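Long-range contacts in protection of telomeres protein poz1 (PDB 5WE0), which binds telomeric DNA and negatively regulates telomerase and telomere length: residues A[3-14]-A[37-47]; A[16-24]-A[233-241]. All blocks are in the same frame, centred on the assembly; numbering follows the deposited sequence.

Contact 1 (A[3-14]-A[37-47])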
loop_
_atom_site.group_PDB
_atom_site.type_symbol
_atom_site.label_atom_id
_atom_site.label_comp_id
_atom_site.label_asym_id
_atom_site.label_seq_id
_atom_site.Cartn_x
_atom_site.Cartn_y
_atom_site.Cartn_z
ATOM N N GLU A 3 24.779 10.242 13.590
ATOM C CA GLU A 3 23.461 9.608 13.668
ATOM C C GLU A 3 22.896 9.348 12.278
ATOM O O GLU A 3 22.292 8.292 12.032
ATOM C CB GLU A 3 22.487 10.459 14.485
ATOM C CG GLU A 3 21.028 10.012 14.317
ATOM C CD GLU A 3 20.046 10.839 15.133
ATOM O OE1 GLU A 3 19.438 10.285 16.086
ATOM O OE2 GLU A 3 19.873 12.042 14.810
ATOM N N LYS A 4 23.105 10.289 11.348
ATOM C CA LYS A 4 22.668 10.073 9.971
ATOM C C LYS A 4 23.420 8.918 9.317
ATOM O O LYS A 4 22.821 8.124 8.579
ATOM C CB LYS A 4 22.833 11.347 9.144
ATOM C CG LYS A 4 22.450 11.144 7.677
ATOM C CD LYS A 4 22.146 12.451 6.976
ATOM C CE LYS A 4 21.087 13.232 7.730
ATOM N NZ LYS A 4 19.970 12.362 8.221
ATOM N N ILE A 5 24.726 8.801 9.573
ATOM C CA ILE A 5 25.475 7.679 9.015
ATOM C C ILE A 5 24.981 6.366 9.612
ATOM O O ILE A 5 24.839 5.361 8.904
ATOM C CB ILE A 5 26.985 7.882 9.240
ATOM C CG1 ILE A 5 27.500 9.022 8.362
ATOM C CG2 ILE A 5 27.764 6.635 8.860
ATOM C CD1 ILE A 5 28.756 9.664 8.900
ATOM N N ARG A 6 24.674 6.354 10.915
ATOM C CA ARG A 6 24.116 5.147 11.526
ATOM C C ARG A 6 22.750 4.802 10.937
ATOM O O ARG A 6 22.481 3.636 10.615
ATOM C CB ARG A 6 24.026 5.310 13.045
ATOM C CG ARG A 6 25.396 5.334 13.718
ATOM C CD ARG A 6 25.316 5.274 15.215
ATOM N NE ARG A 6 24.608 6.417 15.764
ATOM C CZ ARG A 6 25.202 7.478 16.296
ATOM N NH1 ARG A 6 26.524 7.547 16.346
ATOM N NH2 ARG A 6 24.475 8.476 16.779
ATOM N N SER A 7 21.889 5.806 10.757
ATOM C CA SER A 7 20.561 5.569 10.189
ATOM C C SER A 7 20.647 5.012 8.771
ATOM O O SER A 7 19.930 4.060 8.423
ATOM C CB SER A 7 19.744 6.858 10.231
ATOM O OG SER A 7 19.527 7.259 11.580
ATOM N N GLN A 8 21.528 5.579 7.939
ATOM C CA GLN A 8 21.689 5.058 6.583
ATOM C C GLN A 8 22.158 3.615 6.608
ATOM O O GLN A 8 21.711 2.793 5.799
ATOM C CB GLN A 8 22.656 5.916 5.778
ATOM C CG GLN A 8 21.962 6.648 4.641
ATOM C CD GLN A 8 21.392 5.684 3.589
ATOM O OE1 GLN A 8 21.895 4.566 3.389
ATOM N NE2 GLN A 8 20.312 6.105 2.940
ATOM N N SER A 9 23.046 3.282 7.541
ATOM C CA SER A 9 23.475 1.899 7.654
ATOM C C SER A 9 22.324 0.999 8.109
ATOM O O SER A 9 22.177 -0.126 7.614
ATOM C CB SER A 9 24.673 1.807 8.603
ATOM O OG SER A 9 25.192 0.494 8.574
ATOM N N VAL A 10 21.482 1.472 9.037
ATOM C CA VAL A 10 20.290 0.687 9.401
ATOM C C VAL A 10 19.404 0.456 8.173
ATOM O O VAL A 10 18.874 -0.644 7.967
ATOM C CB VAL A 10 19.512 1.370 10.544
ATOM C CG1 VAL A 10 18.213 0.614 10.817
ATOM C CG2 VAL A 10 20.374 1.479 11.814
ATOM N N LEU A 11 19.250 1.486 7.321
ATOM C CA LEU A 11 18.482 1.326 6.083
ATOM C C LEU A 11 19.080 0.247 5.186
ATOM O O LEU A 11 18.346 -0.586 4.628
ATOM C CB LEU A 11 18.398 2.657 5.323
ATOM C CG LEU A 11 17.243 3.590 5.709
ATOM C CD1 LEU A 11 17.219 4.846 4.858
ATOM C CD2 LEU A 11 15.907 2.860 5.643
ATOM N N ASN A 12 20.414 0.235 5.044
ATOM C CA ASN A 12 21.070 -0.794 4.237
ATOM C C ASN A 12 20.845 -2.184 4.799
ATOM O O ASN A 12 20.662 -3.145 4.042
ATOM C CB ASN A 12 22.572 -0.506 4.121
ATOM C CG ASN A 12 22.846 0.777 3.383
ATOM O OD1 ASN A 12 23.597 1.636 3.849
ATOM N ND2 ASN A 12 22.211 0.930 2.226
ATOM N N THR A 13 20.853 -2.320 6.121
ATOM C CA THR A 13 20.517 -3.613 6.711
ATOM C C THR A 13 19.076 -4.018 6.406
ATOM O O THR A 13 18.807 -5.193 6.097
ATOM C CB THR A 13 20.779 -3.590 8.219
ATOM O OG1 THR A 13 22.197 -3.483 8.444
ATOM C CG2 THR A 13 20.215 -4.851 8.906
ATOM N N LEU A 14 18.125 -3.083 6.528
ATOM C CA LEU A 14 16.732 -3.435 6.231
ATOM C C LEU A 14 16.567 -3.895 4.785
ATOM O O LEU A 14 15.780 -4.812 4.502
ATOM C CB LEU A 14 15.798 -2.265 6.543
ATOM C CG LEU A 14 15.297 -2.196 7.995
ATOM C CD1 LEU A 14 14.314 -1.040 8.159
ATOM C CD2 LEU A 14 14.667 -3.514 8.453
ATOM N N CYS A 37 15.401 -2.313 14.003
ATOM C CA CYS A 37 15.785 -1.376 12.938
ATOM C C CYS A 37 14.710 -0.321 12.698
ATOM O O CYS A 37 15.010 0.877 12.620
ATOM C CB CYS A 37 16.068 -2.131 11.639
ATOM S SG CYS A 37 17.605 -3.101 11.616
ATOM N N LEU A 38 13.449 -0.754 12.539
ATOM C CA LEU A 38 12.360 0.198 12.304
ATOM C C LEU A 38 12.247 1.185 13.453
ATOM O O LEU A 38 12.065 2.389 13.240
ATOM C CB LEU A 38 11.026 -0.535 12.128
ATOM C CG LEU A 38 10.888 -1.345 10.857
ATOM C CD1 LEU A 38 9.577 -2.015 10.915
ATOM C CD2 LEU A 38 10.976 -0.407 9.665
ATOM N N ARG A 39 12.333 0.684 14.690
ATOM C CA ARG A 39 12.226 1.576 15.833
ATOM C C ARG A 39 13.379 2.564 15.867
ATOM O O ARG A 39 13.175 3.753 16.144
ATOM C CB ARG A 39 12.153 0.790 17.139
ATOM C CG ARG A 39 11.538 1.640 18.254
ATOM C CD ARG A 39 11.647 1.013 19.643
ATOM N NE ARG A 39 10.836 1.747 20.627
ATOM C CZ ARG A 39 11.202 2.900 21.200
ATOM N NH1 ARG A 39 12.360 3.484 20.876
ATOM N NH2 ARG A 39 10.400 3.493 22.082
ATOM N N TYR A 40 14.600 2.104 15.575
ATOM C CA TYR A 40 15.725 3.035 15.566
ATOM C C TYR A 40 15.496 4.156 14.558
ATOM O O TYR A 40 15.712 5.337 14.866
ATOM C CB TYR A 40 17.048 2.322 15.268
ATOM C CG TYR A 40 18.223 3.269 15.467
ATOM C CD1 TYR A 40 18.745 3.492 16.742
ATOM C CD2 TYR A 40 18.757 3.993 14.401
ATOM C CE1 TYR A 40 19.790 4.366 16.944
ATOM C CE2 TYR A 40 19.810 4.880 14.595
ATOM C CZ TYR A 40 20.318 5.054 15.871
ATOM O OH TYR A 40 21.354 5.929 16.095
ATOM N N LEU A 41 15.084 3.805 13.333
ATOM C CA LEU A 41 14.798 4.847 12.346
ATOM C C LEU A 41 13.624 5.712 12.779
ATOM O O LEU A 41 13.625 6.925 12.531
ATOM C CB LEU A 41 14.514 4.220 10.983
ATOM C CG LEU A 41 15.701 3.537 10.278
ATOM C CD1 LEU A 41 15.220 2.803 9.040
ATOM C CD2 LEU A 41 16.767 4.562 9.904
ATOM N N GLY A 42 12.627 5.104 13.436
ATOM C CA GLY A 42 11.420 5.826 13.814
ATOM C C GLY A 42 11.642 6.896 14.867
ATOM O O GLY A 42 10.916 7.896 14.894
ATOM N N TYR A 43 12.667 6.732 15.717
ATOM C CA TYR A 43 13.010 7.718 16.737
ATOM C C TYR A 43 14.286 8.486 16.424
ATOM O O TYR A 43 14.728 9.292 17.246
ATOM C CB TYR A 43 13.144 7.042 18.110
ATOM C CG TYR A 43 11.814 6.665 18.738
ATOM C CD1 TYR A 43 11.218 5.436 18.464
ATOM C CD2 TYR A 43 11.153 7.537 19.606
ATOM C CE1 TYR A 43 10.002 5.077 19.031
ATOM C CE2 TYR A 43 9.920 7.186 20.190
ATOM C CZ TYR A 43 9.352 5.949 19.897
ATOM O OH TYR A 43 8.133 5.580 20.450
ATOM N N SER A 44 14.886 8.264 15.261
ATOM C CA SER A 44 16.109 8.953 14.872
ATOM C C SER A 44 15.771 10.378 14.457
ATOM O O SER A 44 15.106 10.591 13.438
ATOM C CB SER A 44 16.801 8.187 13.747
ATOM O OG SER A 44 17.826 8.950 13.130
ATOM N N LYS A 45 16.259 11.359 15.227
ATOM C CA LYS A 45 15.973 12.762 14.929
ATOM C C LYS A 45 16.467 13.197 13.547
ATOM O O LYS A 45 15.928 14.149 12.972
ATOM C CB LYS A 45 16.583 13.662 16.002
ATOM C CG LYS A 45 15.839 13.655 17.339
ATOM C CD LYS A 45 16.369 12.573 18.259
ATOM C CE LYS A 45 15.902 12.781 19.690
ATOM N NZ LYS A 45 16.529 11.778 20.607
ATOM N N SER A 46 17.483 12.539 12.990
ATOM C CA SER A 46 17.964 12.997 11.695
ATOM C C SER A 46 17.186 12.406 10.524
ATOM O O SER A 46 17.408 12.819 9.384
ATOM C CB SER A 46 19.462 12.701 11.539
ATOM O OG SER A 46 19.701 11.312 11.459
ATOM N N MET A 47 16.267 11.474 10.765
ATOM C CA MET A 47 15.474 10.896 9.686
ATOM C C MET A 47 14.078 11.505 9.579
ATOM O O MET A 47 13.308 11.102 8.698
ATOM C CB MET A 47 15.368 9.376 9.858
ATOM C CG MET A 47 16.718 8.671 9.852
ATOM S SD MET A 47 17.638 9.011 8.341
ATOM C CE MET A 47 16.913 7.852 7.179
#
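Ser7 OG is gripped from both segments. Ser7 OG accepts a hydrogen bond from Ser44 OG, 2.9 Å away, and Ser7 OG in turn donates to Glu3 O, one turn back, at 3.0 Å. Placing OG anti to the carbonyl carbon (chi1 -64°) lets it meet Glu3 O on the face opposite to Ser7 N. Two neighbouring side chains hold the turn that follows helix 31-43. The extended Glu3 chain brings OE2 to a weak hydrogen bond with Ser46 N, 3.0 Å long. Lys4 bends at its last two torsions and puts NZ 2.9 Å from Ser46 O, above the carbonyl plane. With an alanine in place of Glu3, Ser46 N would probably lose its carboxylate partner and the turn would be freer to shift. The apolar core lies further along. Leu41 is a knob in a hole formed by Ser7, Val10, Leu11 and Leu14. Leu41 CD1 sits tightly against Leu11 CD2, at 3.5 Å. Met47 CG packs on Ser7 CB, while its CE meets Leu11 CD1 tip to tip. Val10 CG1 rests on Cys37 CB, 3.6 Å away. Tyr40 OH lies at the edge of the Arg6 guanidinium and takes a weak bond from Arg6 NE; guanidinium and ring planes stand 80° apart. Helices 2-18 and 31-43 pack as an antiparallel pair; the axes of 3-14 and 37-43 come within 9.9 Å, at 147°. Helix 54-64 covers Leu11, Leu14 and Leu38 through Met56, and aromatic side chains on a chain of another protein pack on Leu38, Leu41 and Met47.

Contact 2 (A[16-24]-A[233-241])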
loop_
_atom_site.group_PDB
_atom_site.type_symbol
_atom_site.label_atom_id
_atom_site.label_comp_id
_atom_site.label_asym_id
_atom_site.label_seq_id
_atom_site.Cartn_x
_atom_site.Cartn_y
_atom_site.Cartn_z
ATOM N N THR A 16 18.499 -5.704 2.974
ATOM C CA THR A 16 18.794 -7.125 2.835
ATOM C C THR A 16 17.724 -7.990 3.464
ATOM O O THR A 16 17.676 -9.193 3.185
ATOM C CB THR A 16 20.176 -7.463 3.418
ATOM O OG1 THR A 16 20.073 -7.694 4.833
ATOM C CG2 THR A 16 21.192 -6.342 3.123
ATOM N N PHE A 17 16.901 -7.433 4.351
ATOM C CA PHE A 17 15.775 -8.211 4.847
ATOM C C PHE A 17 14.516 -7.971 4.018
ATOM O O PHE A 17 13.680 -8.876 3.884
ATOM C CB PHE A 17 15.476 -7.879 6.324
ATOM C CG PHE A 17 16.451 -8.491 7.305
ATOM C CD1 PHE A 17 17.624 -7.836 7.636
ATOM C CD2 PHE A 17 16.208 -9.736 7.860
ATOM C CE1 PHE A 17 18.538 -8.397 8.530
ATOM C CE2 PHE A 17 17.123 -10.309 8.750
ATOM C CZ PHE A 17 18.286 -9.632 9.084
ATOM N N PHE A 18 14.363 -6.778 3.454
ATOM C CA PHE A 18 13.070 -6.407 2.877
ATOM C C PHE A 18 12.942 -6.746 1.397
ATOM O O PHE A 18 11.872 -7.181 0.959
ATOM C CB PHE A 18 12.807 -4.906 3.077
ATOM C CG PHE A 18 12.244 -4.572 4.428
ATOM C CD1 PHE A 18 11.995 -5.586 5.356
ATOM C CD2 PHE A 18 11.938 -3.253 4.766
ATOM C CE1 PHE A 18 11.467 -5.292 6.616
ATOM C CE2 PHE A 18 11.398 -2.948 6.025
ATOM C CZ PHE A 18 11.162 -3.968 6.949
ATOM N N ILE A 19 14.004 -6.564 0.618
ATOM C CA ILE A 19 13.908 -6.708 -0.830
ATOM C C ILE A 19 13.818 -8.187 -1.182
ATOM O O ILE A 19 14.672 -8.991 -0.796
ATOM C CB ILE A 19 15.086 -6.013 -1.527
ATOM C CG1 ILE A 19 14.995 -4.508 -1.263
ATOM C CG2 ILE A 19 15.052 -6.277 -3.013
ATOM C CD1 ILE A 19 15.999 -3.667 -2.004
ATOM N N LYS A 20 12.760 -8.553 -1.896
ATOM C CA LYS A 20 12.472 -9.924 -2.273
ATOM C C LYS A 20 12.240 -10.024 -3.774
ATOM O O LYS A 20 11.821 -9.058 -4.425
ATOM C CB LYS A 20 11.231 -10.432 -1.541
ATOM C CG LYS A 20 11.331 -10.483 -0.022
ATOM C CD LYS A 20 12.278 -11.597 0.420
ATOM C CE LYS A 20 12.216 -11.788 1.940
ATOM N NZ LYS A 20 13.143 -12.852 2.443
ATOM N N GLU A 21 12.555 -11.202 -4.321
ATOM C CA GLU A 21 12.122 -11.534 -5.677
ATOM C C GLU A 21 10.600 -11.547 -5.761
ATOM O O GLU A 21 10.000 -10.979 -6.688
ATOM C CB GLU A 21 12.691 -12.895 -6.090
ATOM C CG GLU A 21 12.150 -13.384 -7.432
ATOM C CD GLU A 21 12.780 -14.686 -7.905
ATOM O OE1 GLU A 21 13.110 -15.541 -7.053
ATOM O OE2 GLU A 21 12.924 -14.856 -9.135
ATOM N N ASN A 22 9.964 -12.223 -4.809
ATOM C CA ASN A 22 8.521 -12.167 -4.650
ATOM C C ASN A 22 8.193 -11.172 -3.543
ATOM O O ASN A 22 8.837 -10.123 -3.452
ATOM C CB ASN A 22 7.946 -13.558 -4.376
ATOM C CG ASN A 22 8.329 -14.562 -5.443
ATOM O OD1 ASN A 22 8.024 -14.378 -6.627
ATOM N ND2 ASN A 22 9.044 -15.609 -5.041
ATOM N N HIS A 23 7.203 -11.464 -2.708
ATOM C CA HIS A 23 6.720 -10.481 -1.746
ATOM C C HIS A 23 7.286 -10.733 -0.355
ATOM O O HIS A 23 7.400 -11.880 0.091
ATOM C CB HIS A 23 5.192 -10.483 -1.699
ATOM C CG HIS A 23 4.551 -10.135 -3.001
ATOM N ND1 HIS A 23 4.865 -8.988 -3.702
ATOM C CD2 HIS A 23 3.623 -10.788 -3.741
ATOM C CE1 HIS A 23 4.142 -8.940 -4.807
ATOM N NE2 HIS A 23 3.377 -10.019 -4.856
ATOM N N TYR A 24 7.616 -9.647 0.333
ATOM C CA TYR A 24 8.104 -9.742 1.695
ATOM C C TYR A 24 7.004 -10.223 2.647
ATOM O O TYR A 24 5.810 -9.955 2.460
ATOM C CB TYR A 24 8.651 -8.390 2.152
ATOM C CG TYR A 24 8.973 -8.364 3.622
ATOM C CD1 TYR A 24 10.174 -8.878 4.107
ATOM C CD2 TYR A 24 8.047 -7.885 4.539
ATOM C CE1 TYR A 24 10.453 -8.883 5.477
ATOM C CE2 TYR A 24 8.317 -7.884 5.894
ATOM C CZ TYR A 24 9.519 -8.376 6.358
ATOM O OH TYR A 24 9.752 -8.368 7.714
ATOM N N TYR A 233 17.693 0.570 -9.679
ATOM C CA TYR A 233 17.288 -0.187 -8.507
ATOM C C TYR A 233 17.635 -1.653 -8.721
ATOM O O TYR A 233 17.675 -2.146 -9.853
ATOM C CB TYR A 233 15.779 -0.027 -8.251
ATOM C CG TYR A 233 15.321 1.410 -8.068
ATOM C CD1 TYR A 233 15.085 2.231 -9.169
ATOM C CD2 TYR A 233 15.090 1.935 -6.803
ATOM C CE1 TYR A 233 14.645 3.535 -9.010
ATOM C CE2 TYR A 233 14.655 3.252 -6.633
ATOM C CZ TYR A 233 14.424 4.038 -7.737
ATOM O OH TYR A 233 13.984 5.339 -7.572
ATOM N N ASP A 234 17.820 -2.364 -7.614
ATOM C CA ASP A 234 17.937 -3.815 -7.631
ATOM C C ASP A 234 16.827 -4.342 -6.746
ATOM O O ASP A 234 16.826 -4.100 -5.534
ATOM C CB ASP A 234 19.326 -4.269 -7.169
ATOM C CG ASP A 234 19.483 -5.783 -7.123
ATOM O OD1 ASP A 234 18.569 -6.538 -7.536
ATOM O OD2 ASP A 234 20.590 -6.223 -6.737
ATOM N N PHE A 235 15.871 -5.028 -7.363
ATOM C CA PHE A 235 14.745 -5.638 -6.675
ATOM C C PHE A 235 14.757 -7.138 -6.881
ATOM O O PHE A 235 13.704 -7.783 -6.890
ATOM C CB PHE A 235 13.420 -5.033 -7.142
ATOM C CG PHE A 235 13.091 -3.718 -6.471
ATOM C CD1 PHE A 235 12.607 -3.695 -5.161
ATOM C CD2 PHE A 235 13.242 -2.514 -7.149
ATOM C CE1 PHE A 235 12.315 -2.510 -4.537
ATOM C CE2 PHE A 235 12.939 -1.292 -6.533
ATOM C CZ PHE A 235 12.490 -1.286 -5.226
ATOM N N LYS A 236 15.955 -7.681 -7.108
ATOM C CA LYS A 236 16.175 -9.116 -7.248
ATOM C C LYS A 236 15.264 -9.701 -8.321
ATOM O O LYS A 236 14.765 -10.822 -8.208
ATOM C CB LYS A 236 16.002 -9.827 -5.900
ATOM C CG LYS A 236 17.052 -9.385 -4.884
ATOM C CD LYS A 236 16.726 -9.740 -3.435
ATOM C CE LYS A 236 17.878 -9.253 -2.515
ATOM N NZ LYS A 236 17.687 -9.519 -1.046
ATOM N N GLN A 237 15.074 -8.936 -9.395
ATOM C CA GLN A 237 14.236 -9.344 -10.513
ATOM C C GLN A 237 15.050 -9.952 -11.650
ATOM O O GLN A 237 14.502 -10.149 -12.739
ATOM C CB GLN A 237 13.425 -8.152 -11.051
ATOM C CG GLN A 237 12.424 -7.554 -10.100
ATOM C CD GLN A 237 11.423 -8.587 -9.625
ATOM O OE1 GLN A 237 10.623 -9.109 -10.402
ATOM N NE2 GLN A 237 11.476 -8.904 -8.345
ATOM N N ARG A 238 16.330 -10.268 -11.412
ATOM C CA ARG A 238 17.206 -10.747 -12.483
ATOM C C ARG A 238 16.644 -11.995 -13.163
ATOM O O ARG A 238 16.625 -12.082 -14.396
ATOM C CB ARG A 238 18.620 -10.997 -11.938
ATOM C CG ARG A 238 18.753 -12.130 -10.915
ATOM C CD ARG A 238 20.167 -12.708 -10.878
ATOM N NE ARG A 238 20.185 -14.108 -10.445
ATOM C CZ ARG A 238 19.903 -15.151 -11.225
ATOM N NH1 ARG A 238 19.553 -14.970 -12.493
ATOM N NH2 ARG A 238 19.954 -16.383 -10.728
ATOM N N GLU A 239 16.148 -12.958 -12.382
ATOM C CA GLU A 239 15.616 -14.187 -12.968
ATOM C C GLU A 239 14.322 -13.969 -13.747
ATOM O O GLU A 239 13.950 -14.833 -14.548
ATOM C CB GLU A 239 15.363 -15.224 -11.873
ATOM C CG GLU A 239 15.311 -16.678 -12.359
ATOM C CD GLU A 239 16.644 -17.402 -12.285
ATOM O OE1 GLU A 239 17.556 -16.885 -11.609
ATOM O OE2 GLU A 239 16.771 -18.503 -12.883
ATOM N N ILE A 240 13.626 -12.853 -13.530
ATOM C CA ILE A 240 12.424 -12.532 -14.301
ATOM C C ILE A 240 12.744 -11.737 -15.569
ATOM O O ILE A 240 12.170 -12.001 -16.629
ATOM C CB ILE A 240 11.417 -11.779 -13.397
ATOM C CG1 ILE A 240 10.850 -12.710 -12.320
ATOM C CG2 ILE A 240 10.289 -11.166 -14.212
ATOM C CD1 ILE A 240 11.091 -12.247 -10.890
ATOM N N VAL A 241 13.678 -10.780 -15.502
ATOM C CA VAL A 241 14.023 -9.981 -16.676
ATOM C C VAL A 241 14.658 -10.854 -17.735
ATOM O O VAL A 241 14.627 -10.530 -18.928
ATOM C CB VAL A 241 14.985 -8.821 -16.317
ATOM C CG1 VAL A 241 14.572 -8.139 -15.063
ATOM C CG2 VAL A 241 16.434 -9.305 -16.199
#
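Lys236, extended beyond CG, runs alongside Ile19. Lys236 CD lies 3.9 Å from Ile19 CG2, and Lys236 NZ gives a hydrogen bond of 3.1 Å to Ile19 O. Ile19 itself lies on the backbone of 233-241: Ile19 CG2 sits 3.7 Å from Phe235 CA, and Ile19 CD1 touches Asp234 O. The Phe235 ring packs on helices 54-64 and 209-230. Gln237 NE2 reaches Glu21 O at 3.0 Å and Phe235 O at 2.9 Å. Both acceptors lie nearly in the amide plane, which fixes the rotation of the amide. Gln221 gives Glu21 O a further hydrogen bond. Glu21 CG stands anti to the backbone N (chi1 173°), and the extended chain crosses Ile240 obliquely, with Glu21 OE2 3.6 Å from Ile240 CD1. Asp234 OD1 accepts from Lys236 N in an Asx turn in the loop before helix 238-241. Both hydrogen bonds across the contact run from side chains of 233-241 to backbone carbonyls of 16-24. The loop is therefore held by its main chain, with Ile19 packed between the Lys236 chain and Phe235. Lys236 meets a neutral carbonyl here, not a carboxylate, so the polar grip probably depends little on the side chains of 16-24.

Helix 2-18 serves both contacts, whose centres are about 22 Å apart. Contact 1 uses most of its length and pairs it with the next helix, 31-43. Contact 2 begins in its last turn and works mainly through the loop just after it, and brings in the far C-terminal end of the chain. Contact 1 is partly buried, with an apolar core and a polar fringe of serines and charged side chains. Contact 2 is a surface contact between loops, smaller in area, and relies more on bonds to backbone carbonyls. Helix 54-64 backs both, through Met56 in contact 1 and Ile54 and Ile58 under Phe235 in contact 2.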